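Side-chain contacts in four helix bundle protein (Bacteroides thetaiotaomicron VPI-5482, PDB 2RLD), which is of unknown function but binds calcium and belongs to the 23S rRNA-intervening sequence protein family: residues Phe28-Gln33 with Val37-Ile42; Tyr81-Leu86 with Glu90-Glu95. All coordinates share one frame; numbering follows the deposited sequence.

Interaction 1. Residues Phe28-Gln33 with Val37-Ile42. With EDO (1,2-ethanediol), chain L.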
loop_
_atom_site.group_PDB
_atom_site.type_symbol
_atom_site.label_atom_id
_atom_site.label_comp_id
_atom_site.label_asym_id
_atom_site.label_seq_id
_atom_site.Cartn_x
_atom_site.Cartn_y
_atom_site.Cartn_z
ATOM N N PHE C 28 13.171 -14.139 -10.117
ATOM C CA PHE C 28 14.373 -14.682 -9.501
ATOM C C PHE C 28 14.331 -14.529 -7.997
ATOM O O PHE C 28 14.517 -15.512 -7.274
ATOM C CB PHE C 28 15.604 -13.987 -10.072
ATOM C CG PHE C 28 16.883 -14.353 -9.379
ATOM C CD1 PHE C 28 17.534 -15.553 -9.671
ATOM C CD2 PHE C 28 17.446 -13.504 -8.466
ATOM C CE1 PHE C 28 18.725 -15.906 -9.032
ATOM C CE2 PHE C 28 18.660 -13.859 -7.819
ATOM C CZ PHE C 28 19.289 -15.062 -8.130
ATOM N N LEU C 29 14.044 -13.310 -7.528
ATOM C CA LEU C 29 14.067 -13.022 -6.105
ATOM C C LEU C 29 13.003 -13.822 -5.370
ATOM O O LEU C 29 13.278 -14.426 -4.337
ATOM C CB LEU C 29 13.894 -11.529 -5.838
ATOM C CG LEU C 29 15.067 -10.643 -6.251
ATOM C CD1 LEU C 29 14.631 -9.184 -6.175
ATOM C CD2 LEU C 29 16.287 -10.978 -5.388
ATOM N N VAL C 30 11.793 -13.848 -5.914
ATOM C CA VAL C 30 10.708 -14.544 -5.236
ATOM C C VAL C 30 10.878 -16.064 -5.308
ATOM O O VAL C 30 10.800 -16.741 -4.287
ATOM C CB VAL C 30 9.314 -14.095 -5.805
ATOM C CG1 VAL C 30 8.236 -14.951 -5.219
ATOM C CG2 VAL C 30 9.090 -12.571 -5.520
ATOM N N ASN C 31 11.094 -16.587 -6.506
ATOM C CA ASN C 31 11.061 -18.041 -6.735
ATOM C C ASN C 31 12.332 -18.750 -6.291
ATOM O O ASN C 31 12.264 -19.847 -5.692
ATOM C CB ASN C 31 10.791 -18.368 -8.201
ATOM C CG ASN C 31 9.421 -17.917 -8.651
ATOM O OD1 ASN C 31 8.455 -17.981 -7.896
ATOM N ND2 ASN C 31 9.336 -17.446 -9.881
ATOM N N GLU C 32 13.476 -18.114 -6.527
ATOM C CA GLU C 32 14.755 -18.720 -6.200
ATOM C C GLU C 32 15.294 -18.261 -4.842
ATOM O O GLU C 32 15.752 -19.088 -4.050
ATOM C CB GLU C 32 15.745 -18.470 -7.340
ATOM C CG GLU C 32 15.139 -18.808 -8.697
ATOM C CD GLU C 32 16.124 -18.735 -9.828
ATOM O OE1 GLU C 32 17.280 -19.176 -9.644
ATOM O OE2 GLU C 32 15.734 -18.244 -10.905
ATOM N N GLN C 33 15.221 -16.964 -4.560
ATOM C CA GLN C 33 15.763 -16.444 -3.307
ATOM C C GLN C 33 14.733 -16.365 -2.173
ATOM O O GLN C 33 15.112 -16.088 -1.041
ATOM C CB GLN C 33 16.428 -15.079 -3.497
ATOM C CG GLN C 33 17.457 -15.003 -4.591
ATOM C CD GLN C 33 18.748 -15.745 -4.254
ATOM O OE1 GLN C 33 18.729 -16.938 -3.992
ATOM N NE2 GLN C 33 19.874 -15.035 -4.264
ATOM N N VAL C 37 9.912 -8.933 0.017
ATOM C CA VAL C 37 9.696 -7.548 0.452
ATOM C C VAL C 37 10.413 -6.568 -0.490
ATOM O O VAL C 37 9.773 -5.735 -1.140
ATOM C CB VAL C 37 10.161 -7.360 1.941
ATOM C CG1 VAL C 37 10.157 -5.875 2.349
ATOM C CG2 VAL C 37 9.255 -8.136 2.877
HETATM N N MSE C 38 11.735 -6.694 -0.605
HETATM C CA MSE C 38 12.479 -5.832 -1.486
HETATM C C MSE C 38 12.082 -6.052 -2.951
HETATM O O MSE C 38 11.978 -5.102 -3.741
HETATM C CB MSE C 38 13.986 -5.984 -1.228
HETATM C CG MSE C 38 14.327 -5.726 0.206
HETATM SE SE MSE C 38 16.245 -5.838 0.479
HETATM C CE MSE C 38 16.428 -7.852 0.465
ATOM N N SER C 39 11.816 -7.312 -3.287
ATOM C CA SER C 39 11.406 -7.688 -4.629
ATOM C C SER C 39 10.147 -6.941 -5.058
ATOM O O SER C 39 10.068 -6.431 -6.199
ATOM C CB SER C 39 11.206 -9.199 -4.695
ATOM O OG SER C 39 10.202 -9.646 -3.811
ATOM N N LYS C 40 9.164 -6.843 -4.171
ATOM C CA LYS C 40 7.931 -6.138 -4.543
ATOM C C LYS C 40 8.177 -4.654 -4.744
ATOM O O LYS C 40 7.638 -4.041 -5.683
ATOM C CB LYS C 40 6.849 -6.348 -3.496
ATOM C CG LYS C 40 6.559 -7.758 -3.195
ATOM N N GLN C 41 9.043 -4.083 -3.919
ATOM C CA GLN C 41 9.366 -2.661 -4.015
ATOM C C GLN C 41 10.024 -2.362 -5.352
ATOM O O GLN C 41 9.640 -1.427 -6.050
ATOM C CB GLN C 41 10.274 -2.215 -2.897
ATOM C CG GLN C 41 9.672 -2.298 -1.518
ATOM C CD GLN C 41 8.906 -1.079 -1.144
ATOM O OE1 GLN C 41 8.227 -0.482 -1.983
ATOM N NE2 GLN C 41 8.998 -0.687 0.128
ATOM N N ILE C 42 10.982 -3.196 -5.756
ATOM C CA ILE C 42 11.729 -2.924 -6.980
ATOM C C ILE C 42 10.947 -3.296 -8.230
ATOM O O ILE C 42 11.156 -2.693 -9.290
ATOM C CB ILE C 42 13.136 -3.601 -6.963
ATOM C CG1 ILE C 42 14.048 -2.907 -7.977
ATOM C CG2 ILE C 42 13.058 -5.107 -7.182
ATOM C CD1 ILE C 42 15.448 -3.491 -8.076
HETATM C C1 EDO L . 9.029 2.549 -0.963
HETATM O O1 EDO L . 8.578 2.562 0.388
HETATM C C2 EDO L . 9.569 3.927 -1.291
HETATM O O2 EDO L . 8.614 4.653 -2.058
#

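Interaction 2. Residues Tyr81-Leu86 with Glu90-Glu95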
loop_
_atom_site.group_PDB
_atom_site.type_symbol
_atom_site.label_atom_id
_atom_site.label_comp_id
_atom_site.label_asym_id
_atom_site.label_seq_id
_atom_site.Cartn_x
_atom_site.Cartn_y
_atom_site.Cartn_z
ATOM N N TYR C 81 18.538 2.351 -5.674
ATOM C CA TYR C 81 18.619 2.113 -4.230
ATOM C C TYR C 81 18.365 0.647 -3.934
ATOM O O TYR C 81 19.156 -0.010 -3.248
ATOM C CB TYR C 81 17.577 2.976 -3.494
ATOM C CG TYR C 81 17.379 2.626 -2.006
ATOM C CD1 TYR C 81 18.243 3.083 -1.034
ATOM C CD2 TYR C 81 16.306 1.856 -1.612
ATOM C CE1 TYR C 81 18.043 2.756 0.323
ATOM C CE2 TYR C 81 16.102 1.498 -0.272
ATOM C CZ TYR C 81 16.980 1.944 0.682
ATOM O OH TYR C 81 16.729 1.628 2.002
ATOM N N TRP C 82 17.262 0.121 -4.457
ATOM C CA TRP C 82 16.933 -1.293 -4.171
ATOM C C TRP C 82 18.012 -2.219 -4.728
ATOM O O TRP C 82 18.397 -3.188 -4.062
ATOM C CB TRP C 82 15.528 -1.701 -4.689
ATOM C CG TRP C 82 14.411 -0.995 -3.960
ATOM C CD1 TRP C 82 13.551 -0.046 -4.467
ATOM C CD2 TRP C 82 14.071 -1.152 -2.581
ATOM N NE1 TRP C 82 12.688 0.380 -3.467
ATOM C CE2 TRP C 82 12.998 -0.272 -2.306
ATOM C CE3 TRP C 82 14.582 -1.955 -1.540
ATOM C CZ2 TRP C 82 12.426 -0.173 -1.048
ATOM C CZ3 TRP C 82 13.987 -1.875 -0.301
ATOM C CH2 TRP C 82 12.925 -0.976 -0.060
ATOM N N LEU C 83 18.555 -1.900 -5.903
ATOM C CA LEU C 83 19.606 -2.753 -6.470
ATOM C C LEU C 83 20.841 -2.765 -5.560
ATOM O O LEU C 83 21.491 -3.788 -5.345
ATOM C CB LEU C 83 19.982 -2.274 -7.864
ATOM C CG LEU C 83 18.962 -2.550 -8.968
ATOM C CD1 LEU C 83 19.367 -1.826 -10.260
ATOM C CD2 LEU C 83 18.764 -4.088 -9.213
ATOM N N GLU C 84 21.198 -1.603 -5.051
ATOM C CA GLU C 84 22.358 -1.494 -4.183
ATOM C C GLU C 84 22.154 -2.305 -2.905
ATOM O O GLU C 84 23.050 -3.023 -2.424
ATOM C CB GLU C 84 22.587 -0.026 -3.826
ATOM C CG GLU C 84 23.918 0.200 -3.113
ATOM C CD GLU C 84 24.230 1.678 -2.845
ATOM O OE1 GLU C 84 23.545 2.570 -3.408
ATOM O OE2 GLU C 84 25.183 1.930 -2.078
ATOM N N LEU C 85 20.965 -2.173 -2.329
ATOM C CA LEU C 85 20.614 -2.983 -1.154
ATOM C C LEU C 85 20.687 -4.489 -1.434
ATOM O O LEU C 85 21.231 -5.253 -0.630
ATOM C CB LEU C 85 19.221 -2.587 -0.649
ATOM C CG LEU C 85 18.787 -3.125 0.701
ATOM C CD1 LEU C 85 19.856 -2.996 1.780
ATOM C CD2 LEU C 85 17.478 -2.426 1.089
ATOM N N LEU C 86 20.161 -4.908 -2.575
ATOM C CA LEU C 86 20.200 -6.315 -2.951
ATOM C C LEU C 86 21.622 -6.880 -3.117
ATOM O O LEU C 86 21.895 -7.961 -2.635
ATOM C CB LEU C 86 19.365 -6.564 -4.205
ATOM C CG LEU C 86 17.841 -6.374 -4.071
ATOM C CD1 LEU C 86 17.175 -6.249 -5.445
ATOM C CD2 LEU C 86 17.245 -7.582 -3.259
ATOM N N GLU C 90 23.546 -9.646 -0.596
ATOM C CA GLU C 90 23.867 -10.913 -1.249
ATOM C C GLU C 90 22.659 -11.640 -1.857
ATOM O O GLU C 90 22.716 -12.853 -2.112
ATOM C CB GLU C 90 24.679 -11.814 -0.317
ATOM C CG GLU C 90 25.994 -11.126 0.169
ATOM C CD GLU C 90 26.768 -11.930 1.202
ATOM O OE1 GLU C 90 26.528 -13.141 1.337
ATOM O OE2 GLU C 90 27.621 -11.333 1.869
ATOM N N TYR C 91 21.598 -10.885 -2.124
ATOM C CA TYR C 91 20.452 -11.417 -2.873
ATOM C C TYR C 91 20.702 -11.527 -4.371
ATOM O O TYR C 91 20.081 -12.340 -5.037
ATOM C CB TYR C 91 19.172 -10.627 -2.578
ATOM C CG TYR C 91 18.583 -11.056 -1.266
ATOM C CD1 TYR C 91 17.764 -12.186 -1.189
ATOM C CD2 TYR C 91 18.859 -10.361 -0.102
ATOM C CE1 TYR C 91 17.240 -12.617 0.045
ATOM C CE2 TYR C 91 18.361 -10.787 1.144
ATOM C CZ TYR C 91 17.539 -11.904 1.201
ATOM O OH TYR C 91 17.007 -12.285 2.422
ATOM N N ILE C 92 21.609 -10.715 -4.897
ATOM C CA ILE C 92 22.033 -10.821 -6.295
ATOM C C ILE C 92 23.559 -10.806 -6.352
ATOM O O ILE C 92 24.237 -10.281 -5.432
ATOM C CB ILE C 92 21.477 -9.680 -7.173
ATOM C CG1 ILE C 92 21.915 -8.300 -6.638
ATOM C CG2 ILE C 92 19.928 -9.819 -7.338
ATOM C CD1 ILE C 92 21.509 -7.164 -7.553
ATOM N N THR C 93 24.112 -11.411 -7.416
ATOM C CA THR C 93 25.554 -11.461 -7.613
ATOM C C THR C 93 26.057 -10.121 -8.121
ATOM O O THR C 93 25.269 -9.298 -8.579
ATOM C CB THR C 93 25.936 -12.549 -8.664
ATOM O OG1 THR C 93 25.391 -12.191 -9.944
ATOM C CG2 THR C 93 25.383 -13.910 -8.268
ATOM N N ARG C 94 27.371 -9.913 -8.088
ATOM C CA ARG C 94 27.943 -8.675 -8.619
ATOM C C ARG C 94 27.654 -8.566 -10.111
ATOM O O ARG C 94 27.395 -7.481 -10.619
ATOM C CB ARG C 94 29.454 -8.612 -8.337
ATOM C CG ARG C 94 30.206 -7.472 -9.034
ATOM C CD ARG C 94 29.742 -6.079 -8.639
ATOM N NE ARG C 94 29.996 -5.746 -7.237
ATOM C CZ ARG C 94 29.893 -4.520 -6.720
ATOM N NH1 ARG C 94 29.553 -3.483 -7.480
ATOM N NH2 ARG C 94 30.143 -4.322 -5.433
ATOM N N GLU C 95 27.659 -9.705 -10.804
ATOM C CA GLU C 95 27.341 -9.756 -12.243
ATOM C C GLU C 95 25.928 -9.311 -12.522
ATOM O O GLU C 95 25.673 -8.534 -13.462
ATOM C CB GLU C 95 27.524 -11.180 -12.782
ATOM C CG GLU C 95 27.315 -11.315 -14.272
ATOM C CD GLU C 95 27.401 -12.765 -14.775
ATOM O OE1 GLU C 95 27.635 -13.698 -13.966
ATOM O OE2 GLU C 95 27.217 -12.966 -16.003
#

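Interaction 1. Residues Phe28-Gln33 with Val37-Ile42
The hydroxyl of Ser39 is held between a backbone acceptor and an apolar wall: it is hydrogen-bonded to the carbonyl oxygen of Glu35 in the loop before its helix, while Val30 CG2 packs on Ser39 OG at 3.6 Å. With chi1 at 61°, OG sits between the backbone N and the carbonyl carbon of its own residue, which places it toward Glu35 O. Ser39 CB is touched twice by Leu29, by its CB at 3.7 Å and by CD1, both coming from the same side of the small side chain. The CA atoms of Leu29 and Ser39 are 6.1 Å apart. These residues join helices 7-32 and 38-57 into an antiparallel helical hairpin of the four-helix bundle, the axes of the short segments lying 9.8 Å apart at 153°. Farther along, Leu29 CD1 reaches Ile42 CG2 more loosely, at 4.5 Å. A wider pi-type turn spans 28-32, Phe28 O accepting both Glu32 N (2.9 Å) and Gln33 N. Ahead of residues 38-42, Glu35 OE2 is hydrogen-bonded to the backbone N atoms of Val37 and Met38. On the flank turned from the hairpin partner, Gln41 bends at chi2 (-87°) and offers NE2 to O1 of an ethanediol molecule in a weak hydrogen bond of 3.3 Å; the same ethanediol is bonded to Ser48 OG of the second subunit.

Interaction 2. Residues Tyr81-Leu86 with Glu90-Glu95
Leu86 CD2 lies obliquely to the Tyr91 ring, 3.7 Å from CB of the tyrosine; the side chains of Leu86 and Tyr91 cross at about a right angle. One turn back on the helix two flat groups meet: Tyr81 CD2 stands 3.9 Å above the Trp82 ring plane, over its centre, while Trp82 CE2 lies in the Tyr81 plane at the edge of that ring. Tyr81 OH carries the helix on to the second subunit, where it is hydrogen-bonded to Thr47 O. Helix 62-88 ends in a Schellman motif, with Glu90 at positive phi as the C-prime residue. Its long-span bond runs from Tyr91 N to Leu86 O (3.0 Å), noticeably bent at 138°, with the donor tilted 19° from the carbonyl plane. The Leu86-Tyr91 packing is the apolar contact that usually accompanies this turn, between the residue supplying the carbonyl and the one just after the C-prime position.

Ile92 then folds back over the same turn. Its CG1 is placed between the backbone N and the carbonyl carbon (chi1 58°), which directs it at Leu86 CB, 3.9 Å away. Leu25 and Tyr97 also pack on Ile92. Cut back to an alanine here, the side chain would lack CG1 and CD1, which is likely to open a gap against Leu86 CB and Leu83 CD2. Thr93 is the N-cap of helix 94-116, its OG1 capping a backbone N just beyond Glu95. At the far tip of the isoleucine, CD1 rests against the backbone, 4.0 Å from Leu83 O, and 4.4 Å from Leu83 CD2.

Interactions 1 and 2 come in series along the chain: the first closes the turn between helices 7-32 and 38-57, the second the turn between helices 62-88 and 94-116. Their centres are 11 Å apart at the same end of the four-helix bundle, away from the calcium bound by Asp5, Asp8 and Asn9. The two turns touch directly. Gln33 NE2 lies 2.8 Å from Tyr91 O, a probable hydrogen bond, and CE of selenomethionine Met38 packs 3.5 Å from Tyr91 CD2. Gln41 CB meets Trp82 CE2 at 3.4 Å, joining helices 38-57 and 62-88. Both contacts also reach the second subunit, so this end of the bundle contributes to assembly.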